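Long-range contact in potential RNA-dependent RNA polymerase (Human picobirnavirus, PDB 5I62), which copies RNA from an RNA template and is thought to serve both transcription and replication of the viral double-stranded RNA genome: residues W204-Y218 with H318-D330. Sequence-based numbering, arbitrary orientation.
Sequences WMFPFAVNIRELQVY and HGMGSGSGGTNAD
Trp204, at the end of strand 199-205, joins the glycine-rich loop through a backbone bond from its N to Ser322 O (2.7 Å, N-H...O angle 159°), and Gly323 CA approaches Trp204 O at 3.3 Å as a CA-H...O contact. Gly323 has a positive phi (138°), a backbone shape that glycine adopts readily. Gly321 CA and the His318 ring cover one face of the Trp204 indole. The imidazole lies obliquely, its centroid 4.1 Å from that of the Trp204 six-membered ring and the planes 34° apart; Trp204 CH2 sits over the imidazole centre. Ser324 CA stands 3.9 Å above the centre of the Phe206 ring, a CH-pi contact.

With CG anti to its carbonyl carbon, Glu214 extends from its helix toward the turn 324-327. Its carboxylate is gripped twice, both donors lying above its plane: Gly325 N gives a bond to Glu214 OE1 (2.9 Å) and Ser324 OG one to Glu214 OE2 (2.7 Å). Ser324 OG also accepts from Gly326 N in an ST turn, so one hydroxyl couples the turn to the carboxylate. Gly326 CA rests 3.4 Å from the Tyr218 ring centroid, over the face, a CH-pi contact. Tyr218 OH donates to the syn side of Asp330 OD1 (2.5 Å), and Asp330 OD1 lies at the edge of the Tyr218 ring.

Sequence and topology match the motif B loop and helix of viral RNA polymerases. Ser322 OG bonds to Tyr95 and Asp266, while Lys301 NZ forms a salt bridge with Asp330 OD2 and a hydrogen bond with Tyr218 OH. Helix 208-228 also touches helices 129-135 and 150-157 and strand 168-173, and the contact joins it and the end of strand 199-205 to the loop leading into helix 327-345.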
loop_
_atom_site.group_PDB
_atom_site.type_symbol
_atom_site.label_atom_id
_atom_site.label_comp_id
_atom_site.label_asym_id
_atom_site.label_seq_id
_atom_site.Cartn_x
_atom_site.Cartn_y
_atom_site.Cartn_z
ATOM N N TRP A 204 5.718 -1.362 -10.111
ATOM C CA TRP A 204 6.511 -2.404 -10.752
ATOM C C TRP A 204 5.615 -3.631 -10.917
ATOM O O TRP A 204 5.370 -4.367 -9.962
ATOM C CB TRP A 204 7.757 -2.727 -9.934
ATOM C CG TRP A 204 8.776 -1.621 -9.884
ATOM C CD1 TRP A 204 8.622 -0.374 -9.340
ATOM C CD2 TRP A 204 10.099 -1.661 -10.428
ATOM N NE1 TRP A 204 9.779 0.357 -9.500
ATOM C CE2 TRP A 204 10.694 -0.404 -10.178
ATOM C CE3 TRP A 204 10.836 -2.634 -11.113
ATOM C CZ2 TRP A 204 11.992 -0.102 -10.577
ATOM C CZ3 TRP A 204 12.126 -2.336 -11.502
ATOM C CH2 TRP A 204 12.690 -1.073 -11.245
ATOM N N MET A 205 5.106 -3.848 -12.130
ATOM C CA MET A 205 4.200 -4.969 -12.396
ATOM C C MET A 205 5.065 -6.191 -12.702
ATOM O O MET A 205 5.688 -6.272 -13.760
ATOM C CB MET A 205 3.255 -4.634 -13.548
ATOM C CG MET A 205 2.259 -3.527 -13.224
ATOM S SD MET A 205 1.356 -3.018 -14.715
ATOM C CE MET A 205 0.264 -1.815 -14.016
ATOM N N PHE A 206 5.127 -7.130 -11.754
ATOM C CA PHE A 206 6.093 -8.220 -11.782
ATOM C C PHE A 206 5.612 -9.369 -12.658
ATOM O O PHE A 206 4.413 -9.589 -12.784
ATOM C CB PHE A 206 6.339 -8.756 -10.373
ATOM C CG PHE A 206 7.468 -8.085 -9.650
ATOM C CD1 PHE A 206 7.519 -6.710 -9.546
ATOM C CD2 PHE A 206 8.477 -8.829 -9.073
ATOM C CE1 PHE A 206 8.547 -6.076 -8.868
ATOM C CE2 PHE A 206 9.517 -8.206 -8.386
ATOM C CZ PHE A 206 9.549 -6.821 -8.293
ATOM N N PRO A 207 6.545 -10.131 -13.236
ATOM C CA PRO A 207 6.176 -11.385 -13.903
ATOM C C PRO A 207 5.484 -12.327 -12.934
ATOM O O PRO A 207 5.891 -12.465 -11.779
ATOM C CB PRO A 207 7.524 -11.964 -14.364
ATOM C CG PRO A 207 8.464 -10.799 -14.392
ATOM C CD PRO A 207 8.005 -9.912 -13.247
ATOM N N PHE A 208 4.435 -12.977 -13.434
ATOM C CA PHE A 208 3.706 -13.995 -12.686
ATOM C C PHE A 208 4.662 -15.009 -12.050
ATOM O O PHE A 208 4.532 -15.339 -10.867
ATOM C CB PHE A 208 2.717 -14.682 -13.654
ATOM C CG PHE A 208 1.641 -15.524 -12.994
ATOM C CD1 PHE A 208 1.342 -15.411 -11.648
ATOM C CD2 PHE A 208 0.909 -16.448 -13.763
ATOM C CE1 PHE A 208 0.345 -16.190 -11.071
ATOM C CE2 PHE A 208 -0.075 -17.231 -13.185
ATOM C CZ PHE A 208 -0.358 -17.107 -11.835
ATOM N N ALA A 209 5.637 -15.509 -12.824
ATOM C CA ALA A 209 6.559 -16.522 -12.305
ATOM C C ALA A 209 7.340 -16.008 -11.093
ATOM O O ALA A 209 7.539 -16.743 -10.114
ATOM C CB ALA A 209 7.524 -16.987 -13.401
ATOM N N VAL A 210 7.800 -14.757 -11.138
ATOM C CA VAL A 210 8.512 -14.199 -9.987
ATOM C C VAL A 210 7.575 -14.089 -8.791
ATOM O O VAL A 210 7.929 -14.482 -7.674
ATOM C CB VAL A 210 9.150 -12.834 -10.324
ATOM C CG1 VAL A 210 9.843 -12.228 -9.059
ATOM C CG2 VAL A 210 10.156 -12.962 -11.457
ATOM N N ASN A 211 6.370 -13.547 -9.004
ATOM C CA ASN A 211 5.422 -13.392 -7.903
ATOM C C ASN A 211 5.057 -14.740 -7.276
ATOM O O ASN A 211 4.942 -14.847 -6.051
ATOM C CB ASN A 211 4.165 -12.664 -8.381
ATOM C CG ASN A 211 4.308 -11.152 -8.355
ATOM O OD1 ASN A 211 5.157 -10.594 -7.640
ATOM N ND2 ASN A 211 3.482 -10.486 -9.122
ATOM N N ILE A 212 4.868 -15.782 -8.093
ATOM C CA ILE A 212 4.637 -17.124 -7.544
ATOM C C ILE A 212 5.792 -17.547 -6.635
ATOM O O ILE A 212 5.585 -18.007 -5.506
ATOM C CB ILE A 212 4.430 -18.146 -8.679
ATOM C CG1 ILE A 212 3.164 -17.835 -9.472
ATOM C CG2 ILE A 212 4.385 -19.572 -8.103
ATOM C CD1 ILE A 212 3.041 -18.665 -10.780
ATOM N N ARG A 213 7.028 -17.436 -7.125
ATOM C CA ARG A 213 8.157 -17.888 -6.323
ATOM C C ARG A 213 8.281 -17.067 -5.039
ATOM O O ARG A 213 8.529 -17.622 -3.961
ATOM C CB ARG A 213 9.440 -17.821 -7.143
ATOM C CG ARG A 213 9.565 -18.979 -8.145
ATOM C CD ARG A 213 9.771 -20.237 -7.365
ATOM N NE ARG A 213 11.175 -20.479 -7.126
ATOM C CZ ARG A 213 11.690 -21.067 -6.054
ATOM N NH1 ARG A 213 10.926 -21.472 -5.054
ATOM N NH2 ARG A 213 12.999 -21.227 -5.992
ATOM N N GLU A 214 8.128 -15.746 -5.139
ATOM C CA GLU A 214 8.165 -14.901 -3.944
ATOM C C GLU A 214 7.098 -15.323 -2.939
ATOM O O GLU A 214 7.379 -15.500 -1.746
ATOM C CB GLU A 214 7.965 -13.440 -4.326
ATOM C CG GLU A 214 9.083 -12.814 -5.119
ATOM C CD GLU A 214 8.691 -11.417 -5.569
ATOM O OE1 GLU A 214 7.505 -11.217 -5.939
ATOM O OE2 GLU A 214 9.557 -10.531 -5.559
ATOM N N LEU A 215 5.867 -15.526 -3.415
ATOM C CA LEU A 215 4.756 -15.778 -2.508
ATOM C C LEU A 215 4.813 -17.155 -1.869
ATOM O O LEU A 215 4.106 -17.390 -0.886
ATOM C CB LEU A 215 3.427 -15.587 -3.235
ATOM C CG LEU A 215 3.067 -14.143 -3.598
ATOM C CD1 LEU A 215 1.790 -14.111 -4.426
ATOM C CD2 LEU A 215 2.893 -13.299 -2.357
ATOM N N GLN A 216 5.630 -18.075 -2.396
ATOM C CA GLN A 216 5.848 -19.330 -1.685
ATOM C C GLN A 216 6.352 -19.084 -0.261
ATOM O O GLN A 216 6.171 -19.937 0.615
ATOM C CB GLN A 216 6.843 -20.209 -2.436
ATOM C CG GLN A 216 6.311 -20.830 -3.722
ATOM C CD GLN A 216 7.350 -21.728 -4.341
ATOM O OE1 GLN A 216 8.174 -21.277 -5.139
ATOM N NE2 GLN A 216 7.363 -22.993 -3.929
ATOM N N VAL A 217 7.021 -17.953 -0.029
ATOM C CA VAL A 217 7.458 -17.563 1.309
ATOM C C VAL A 217 6.503 -16.531 1.897
ATOM O O VAL A 217 6.049 -16.666 3.038
ATOM C CB VAL A 217 8.894 -17.017 1.298
ATOM C CG1 VAL A 217 9.158 -16.220 2.586
ATOM C CG2 VAL A 217 9.888 -18.152 1.182
ATOM N N TYR A 218 6.187 -15.487 1.138
ATOM C CA TYR A 218 5.481 -14.366 1.750
ATOM C C TYR A 218 4.041 -14.720 2.107
ATOM O O TYR A 218 3.495 -14.192 3.088
ATOM C CB TYR A 218 5.541 -13.144 0.845
ATOM C CG TYR A 218 6.939 -12.607 0.728
ATOM C CD1 TYR A 218 7.591 -12.091 1.845
ATOM C CD2 TYR A 218 7.618 -12.616 -0.483
ATOM C CE1 TYR A 218 8.884 -11.601 1.764
ATOM C CE2 TYR A 218 8.915 -12.114 -0.580
ATOM C CZ TYR A 218 9.539 -11.602 0.549
ATOM O OH TYR A 218 10.822 -11.099 0.473
ATOM N N HIS A 318 18.237 -1.722 -7.775
ATOM C CA HIS A 318 17.370 -0.588 -7.488
ATOM C C HIS A 318 16.702 -0.823 -6.136
ATOM O O HIS A 318 16.948 -1.832 -5.469
ATOM C CB HIS A 318 16.347 -0.389 -8.623
ATOM C CG HIS A 318 15.616 -1.647 -9.000
ATOM N ND1 HIS A 318 14.655 -2.226 -8.200
ATOM C CD2 HIS A 318 15.708 -2.435 -10.099
ATOM C CE1 HIS A 318 14.182 -3.311 -8.787
ATOM N NE2 HIS A 318 14.805 -3.463 -9.943
ATOM N N GLY A 319 15.871 0.130 -5.725
ATOM C CA GLY A 319 15.132 -0.013 -4.492
ATOM C C GLY A 319 14.025 -1.048 -4.640
ATOM O O GLY A 319 13.936 -1.784 -5.623
ATOM N N MET A 320 13.156 -1.090 -3.632
ATOM C CA MET A 320 12.046 -2.030 -3.646
ATOM C C MET A 320 11.196 -1.841 -4.891
ATOM O O MET A 320 10.630 -0.769 -5.110
ATOM C CB MET A 320 11.183 -1.861 -2.405
ATOM C CG MET A 320 9.897 -2.645 -2.479
ATOM S SD MET A 320 10.212 -4.423 -2.462
ATOM C CE MET A 320 10.584 -4.637 -0.700
ATOM N N GLY A 321 11.087 -2.895 -5.701
ATOM C CA GLY A 321 10.180 -2.844 -6.832
ATOM C C GLY A 321 8.754 -2.843 -6.323
ATOM O O GLY A 321 8.210 -3.899 -5.997
ATOM N N SER A 322 8.158 -1.655 -6.213
ATOM C CA SER A 322 6.822 -1.478 -5.652
ATOM C C SER A 322 5.798 -2.297 -6.425
ATOM O O SER A 322 5.348 -1.858 -7.488
ATOM C CB SER A 322 6.427 0.005 -5.676
ATOM O OG SER A 322 7.549 0.846 -5.415
ATOM N N GLY A 323 5.433 -3.481 -5.911
ATOM C CA GLY A 323 4.684 -4.460 -6.694
ATOM C C GLY A 323 5.145 -5.899 -6.514
ATOM O O GLY A 323 4.456 -6.841 -6.925
ATOM N N SER A 324 6.333 -6.078 -5.927
ATOM C CA SER A 324 6.789 -7.396 -5.493
ATOM C C SER A 324 5.788 -8.057 -4.554
ATOM O O SER A 324 5.045 -7.387 -3.837
ATOM C CB SER A 324 8.127 -7.270 -4.759
ATOM O OG SER A 324 8.467 -8.505 -4.151
ATOM N N GLY A 325 5.796 -9.397 -4.532
ATOM C CA GLY A 325 5.013 -10.110 -3.534
ATOM C C GLY A 325 5.504 -9.883 -2.111
ATOM O O GLY A 325 4.764 -10.135 -1.151
ATOM N N GLY A 326 6.739 -9.410 -1.952
ATOM C CA GLY A 326 7.222 -9.094 -0.628
ATOM C C GLY A 326 7.410 -7.613 -0.378
ATOM O O GLY A 326 8.127 -7.238 0.558
ATOM N N THR A 327 6.774 -6.758 -1.191
ATOM C CA THR A 327 6.931 -5.316 -1.015
ATOM C C THR A 327 6.624 -4.916 0.415
ATOM O O THR A 327 7.423 -4.245 1.080
ATOM C CB THR A 327 6.006 -4.534 -1.952
ATOM O OG1 THR A 327 6.354 -4.779 -3.321
ATOM C CG2 THR A 327 6.115 -3.024 -1.661
ATOM N N ASN A 328 5.461 -5.331 0.908
ATOM C CA ASN A 328 5.073 -4.918 2.243
ATOM C C ASN A 328 5.830 -5.708 3.309
ATOM O O ASN A 328 6.212 -5.148 4.343
ATOM C CB ASN A 328 3.564 -5.068 2.402
ATOM C CG ASN A 328 3.049 -4.370 3.623
ATOM O OD1 ASN A 328 2.928 -4.975 4.688
ATOM N ND2 ASN A 328 2.779 -3.068 3.493
ATOM N N ALA A 329 6.070 -6.999 3.069
ATOM C CA ALA A 329 6.677 -7.843 4.095
ATOM C C ALA A 329 8.099 -7.391 4.413
ATOM O O ALA A 329 8.440 -7.158 5.581
ATOM C CB ALA A 329 6.664 -9.306 3.656
ATOM N N ASP A 330 8.953 -7.286 3.384
ATOM C CA ASP A 330 10.348 -6.905 3.606
ATOM C C ASP A 330 10.434 -5.571 4.334
ATOM O O ASP A 330 11.226 -5.400 5.266
ATOM C CB ASP A 330 11.113 -6.798 2.280
ATOM C CG ASP A 330 11.486 -8.151 1.682
ATOM O OD1 ASP A 330 10.987 -9.192 2.143
ATOM O OD2 ASP A 330 12.309 -8.158 0.732
HETATM O O HOH W 1 3.000 -7.368 -9.587
#